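Local coordinates for protein uricase (Arthrobacter globiformis, PDB 2YZB) that catalyses the oxidation of uric acid by molecular oxygen to 5-hydroxyisourate, which is processed further to (S)-allantoin, at residues Arg180-Asp185 and Leu220-Thr225. Sequence-based numbering, arbitrary orientation.
Sequences RILATD and LALQQT. With URC (uric acid), chain L.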
ATOM      1  N   ARG A 180      13.465   8.736  26.300  1.00 27.23           N
ATOM      2  CA  ARG A 180      13.125   7.859  25.187  1.00 26.98           C
ATOM      3  C   ARG A 180      12.620   8.704  24.021  1.00 26.84           C
ATOM      4  O   ARG A 180      12.318   9.883  24.183  1.00 25.94           O
ATOM      5  CB  ARG A 180      12.023   6.874  25.591  1.00 23.90           C
ATOM      6  CG  ARG A 180      10.669   7.546  25.851  1.00 25.55           C
ATOM      7  CD  ARG A 180       9.528   6.550  26.066  1.00 24.11           C
ATOM      8  NE  ARG A 180       8.240   7.242  26.145  1.00 24.53           N
ATOM      9  CZ  ARG A 180       7.057   6.640  26.195  1.00 27.34           C
ATOM     10  NH1 ARG A 180       6.974   5.313  26.179  1.00 25.13           N
ATOM     11  NH2 ARG A 180       5.945   7.367  26.236  1.00 23.86           N
ATOM     12  N   ILE A 181      12.544   8.094  22.844  1.00 25.53           N
ATOM     13  CA  ILE A 181      12.025   8.787  21.678  1.00 26.12           C
ATOM     14  C   ILE A 181      10.505   8.643  21.715  1.00 26.37           C
ATOM     15  O   ILE A 181       9.976   7.618  22.153  1.00 26.91           O
ATOM     16  CB  ILE A 181      12.544   8.163  20.358  1.00 24.11           C
ATOM     17  CG1 ILE A 181      14.005   8.564  20.135  1.00 25.26           C
ATOM     18  CG2 ILE A 181      11.694   8.634  19.177  1.00 26.99           C
ATOM     19  CD1 ILE A 181      14.613   8.000  18.862  1.00 26.48           C
ATOM     20  N   LEU A 182       9.808   9.687  21.293  1.00 23.55           N
ATOM     21  CA  LEU A 182       8.351   9.647  21.232  1.00 23.26           C
ATOM     22  C   LEU A 182       8.018  10.031  19.800  1.00 22.93           C
ATOM     23  O   LEU A 182       8.230  11.177  19.400  1.00 24.21           O
ATOM     24  CB  LEU A 182       7.725  10.655  22.208  1.00 24.31           C
ATOM     25  CG  LEU A 182       6.191  10.708  22.166  1.00 27.46           C
ATOM     26  CD1 LEU A 182       5.617   9.384  22.653  1.00 28.33           C
ATOM     27  CD2 LEU A 182       5.681  11.847  23.025  1.00 27.26           C
ATOM     28  N   ALA A 183       7.524   9.067  19.026  1.00 21.73           N
ATOM     29  CA  ALA A 183       7.176   9.292  17.623  1.00 22.95           C
ATOM     30  C   ALA A 183       5.747   8.832  17.372  1.00 23.73           C
ATOM     31  O   ALA A 183       5.328   7.772  17.853  1.00 24.04           O
ATOM     32  CB  ALA A 183       8.139   8.524  16.714  1.00 20.59           C
ATOM     33  N   THR A 184       5.002   9.625  16.610  1.00 23.04           N
ATOM     34  CA  THR A 184       3.616   9.296  16.317  1.00 24.02           C
ATOM     35  C   THR A 184       3.197   9.884  14.976  1.00 25.94           C
ATOM     36  O   THR A 184       3.950  10.636  14.348  1.00 27.12           O
ATOM     37  CB  THR A 184       2.675   9.842  17.443  1.00 23.65           C
ATOM     38  OG1 THR A 184       1.338   9.384  17.224  1.00 23.11           O
ATOM     39  CG2 THR A 184       2.670  11.358  17.454  1.00 24.82           C
ATOM     40  N   ASP A 185       2.011   9.497  14.523  1.00 27.83           N
ATOM     41  CA  ASP A 185       1.448  10.019  13.284  1.00 29.81           C
ATOM     42  C   ASP A 185       0.274  10.818  13.796  1.00 29.70           C
ATOM     43  O   ASP A 185      -0.633  10.263  14.409  1.00 31.06           O
ATOM     44  CB  ASP A 185       0.933   8.908  12.366  1.00 33.36           C
ATOM     45  CG  ASP A 185       2.044   8.083  11.762  1.00 36.38           C
ATOM     46  OD1 ASP A 185       3.083   8.665  11.391  1.00 37.37           O
ATOM     47  OD2 ASP A 185       1.873   6.851  11.641  1.00 41.66           O
ATOM     48  N   LEU A 220       5.178  12.707  29.946  1.00 24.90           N
ATOM     49  CA  LEU A 220       5.315  11.681  30.966  1.00 24.97           C
ATOM     50  C   LEU A 220       4.536  10.472  30.472  1.00 25.35           C
ATOM     51  O   LEU A 220       4.517   9.429  31.115  1.00 25.77           O
ATOM     52  CB  LEU A 220       4.760  12.159  32.314  1.00 26.37           C
ATOM     53  CG  LEU A 220       5.509  13.324  32.972  1.00 28.87           C
ATOM     54  CD1 LEU A 220       4.917  13.598  34.357  1.00 29.15           C
ATOM     55  CD2 LEU A 220       7.000  12.982  33.097  1.00 27.61           C
ATOM     56  N   ALA A 221       3.903  10.635  29.311  1.00 26.37           N
ATOM     57  CA  ALA A 221       3.120   9.578  28.667  1.00 27.47           C
ATOM     58  C   ALA A 221       2.486  10.120  27.385  1.00 28.02           C
ATOM     59  O   ALA A 221       2.205  11.317  27.283  1.00 27.41           O
ATOM     60  CB  ALA A 221       2.028   9.076  29.609  1.00 29.66           C
ATOM     61  N   LEU A 222       2.254   9.245  26.413  1.00 25.51           N
ATOM     62  CA  LEU A 222       1.638   9.677  25.160  1.00 27.65           C
ATOM     63  C   LEU A 222       0.262  10.257  25.486  1.00 26.69           C
ATOM     64  O   LEU A 222      -0.165  11.240  24.879  1.00 25.39           O
ATOM     65  CB  LEU A 222       1.475   8.502  24.193  1.00 28.32           C
ATOM     66  CG  LEU A 222       1.681   8.787  22.698  1.00 33.19           C
ATOM     67  CD1 LEU A 222       0.971   7.722  21.894  1.00 30.93           C
ATOM     68  CD2 LEU A 222       1.173  10.159  22.322  1.00 30.66           C
ATOM     69  N   GLN A 223      -0.420   9.642  26.453  1.00 24.64           N
ATOM     70  CA  GLN A 223      -1.746  10.093  26.877  1.00 24.89           C
ATOM     71  C   GLN A 223      -1.730  11.555  27.324  1.00 25.77           C
ATOM     72  O   GLN A 223      -2.629  12.325  26.986  1.00 24.85           O
ATOM     73  CB  GLN A 223      -2.277   9.224  28.030  1.00 23.89           C
ATOM     74  CG  GLN A 223      -2.735   7.818  27.625  1.00 26.43           C
ATOM     75  CD  GLN A 223      -1.614   6.794  27.680  1.00 24.19           C
ATOM     76  OE1 GLN A 223      -0.450   7.132  27.497  1.00 23.24           O
ATOM     77  NE2 GLN A 223      -1.965   5.534  27.923  1.00 24.64           N
ATOM     78  N   GLN A 224      -0.709  11.924  28.092  1.00 24.47           N
ATOM     79  CA  GLN A 224      -0.565  13.285  28.602  1.00 28.71           C
ATOM     80  C   GLN A 224      -0.327  14.245  27.440  1.00 27.87           C
ATOM     81  O   GLN A 224      -0.959  15.297  27.340  1.00 27.35           O
ATOM     82  CB  GLN A 224       0.611  13.343  29.582  1.00 28.31           C
ATOM     83  CG  GLN A 224       0.436  14.301  30.752  1.00 36.77           C
ATOM     84  CD  GLN A 224       0.300  15.740  30.322  1.00 39.05           C
ATOM     85  OE1 GLN A 224       1.209  16.304  29.717  1.00 42.99           O
ATOM     86  NE2 GLN A 224      -0.843  16.350  30.637  1.00 43.66           N
ATOM     87  N   THR A 225       0.601  13.879  26.561  1.00 27.60           N
ATOM     88  CA  THR A 225       0.901  14.697  25.397  1.00 26.26           C
ATOM     89  C   THR A 225      -0.357  14.918  24.551  1.00 25.21           C
ATOM     90  O   THR A 225      -0.597  16.015  24.057  1.00 25.93           O
ATOM     91  CB  THR A 225       1.976  14.029  24.523  1.00 25.12           C
ATOM     92  OG1 THR A 225       3.229  14.040  25.220  1.00 26.32           O
ATOM     93  CG2 THR A 225       2.113  14.756  23.194  1.00 24.69           C
TER
HETATM   94  N1  URC L2301       1.684   5.050  27.055  1.00 33.73           N
HETATM   95  C2  URC L2301       2.933   5.547  26.686  1.00 33.89           C
HETATM   96  C6  URC L2301       1.373   3.702  27.238  1.00 35.21           C
HETATM   97  N3  URC L2301       3.960   4.657  26.479  1.00 35.86           N
HETATM   98  O11 URC L2301       3.131   6.729  26.544  1.00 33.68           O
HETATM   99  C4  URC L2301       3.760   3.339  26.630  1.00 37.70           C
HETATM  100  C5  URC L2301       2.532   2.819  26.997  1.00 36.51           C
HETATM  101  N9  URC L2301       4.662   2.374  26.460  1.00 41.02           N
HETATM  102  O13 URC L2301       0.237   3.370  27.562  1.00 32.05           O
HETATM  103  N7  URC L2301       2.651   1.502  27.063  1.00 41.81           N
HETATM  104  C8  URC L2301       3.944   1.273  26.732  1.00 41.54           C
HETATM  105  O24 URC L2301       4.416   0.153  26.684  1.00 42.27           O
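Leu182 reaches from its strand to the first turn of helix 222-236, and its two methyls divide the work: CD1 meets CG of Leu222 at 4.0 Å, while CD2 lies against OG1 of Thr225, also at 4.0 Å. Its CG stands opposite the backbone N (chi1 178°), which carries the forked end off the strand toward the helix. A branched apolar residue suits this buried spot because one side chain can touch two neighbours, and Phe214 of helix 199-216 packs on both Leu182 and Thr225. The Thr225 hydroxyl is instead hydrogen-bonded to Ser219 OG. Away from this packed patch the two segments draw apart, and uric acid joins them. Arg180 NH2 comes no closer than 4.1 Å to Leu222 N, yet both donate to the same urate oxygen, O11, NH2 at 2.9 Å and the helix-start amide at 2.7 Å, the latter nearly straight (170°). The loop leading into strand 182-192, a member of the large antiparallel sheet, and the start of helix 222-236 thus line one side of the urate site, which lies at a subunit interface: Asp68 N of a neighbouring subunit also bonds the ligand. Ala221, the N-cap, has no polar side chain to cap the helix, and a first-turn amide has no carbonyl a turn earlier to bond, so Leu222 N can donate to the ligand; the helix dipole probably strengthens its pull on O11. Arginine suits the other position: from CG to NE its chain is extended, spanning the gap, and Ser161 OG holds NE, helping to fix the guanidinium, whose edge is turned to the urate. Gln223 matches the pyrimidine edge with both ends of its amide, OE1 accepting from urate N1 at 3.0 Å and NE2 donating to O13 at 3.1 Å.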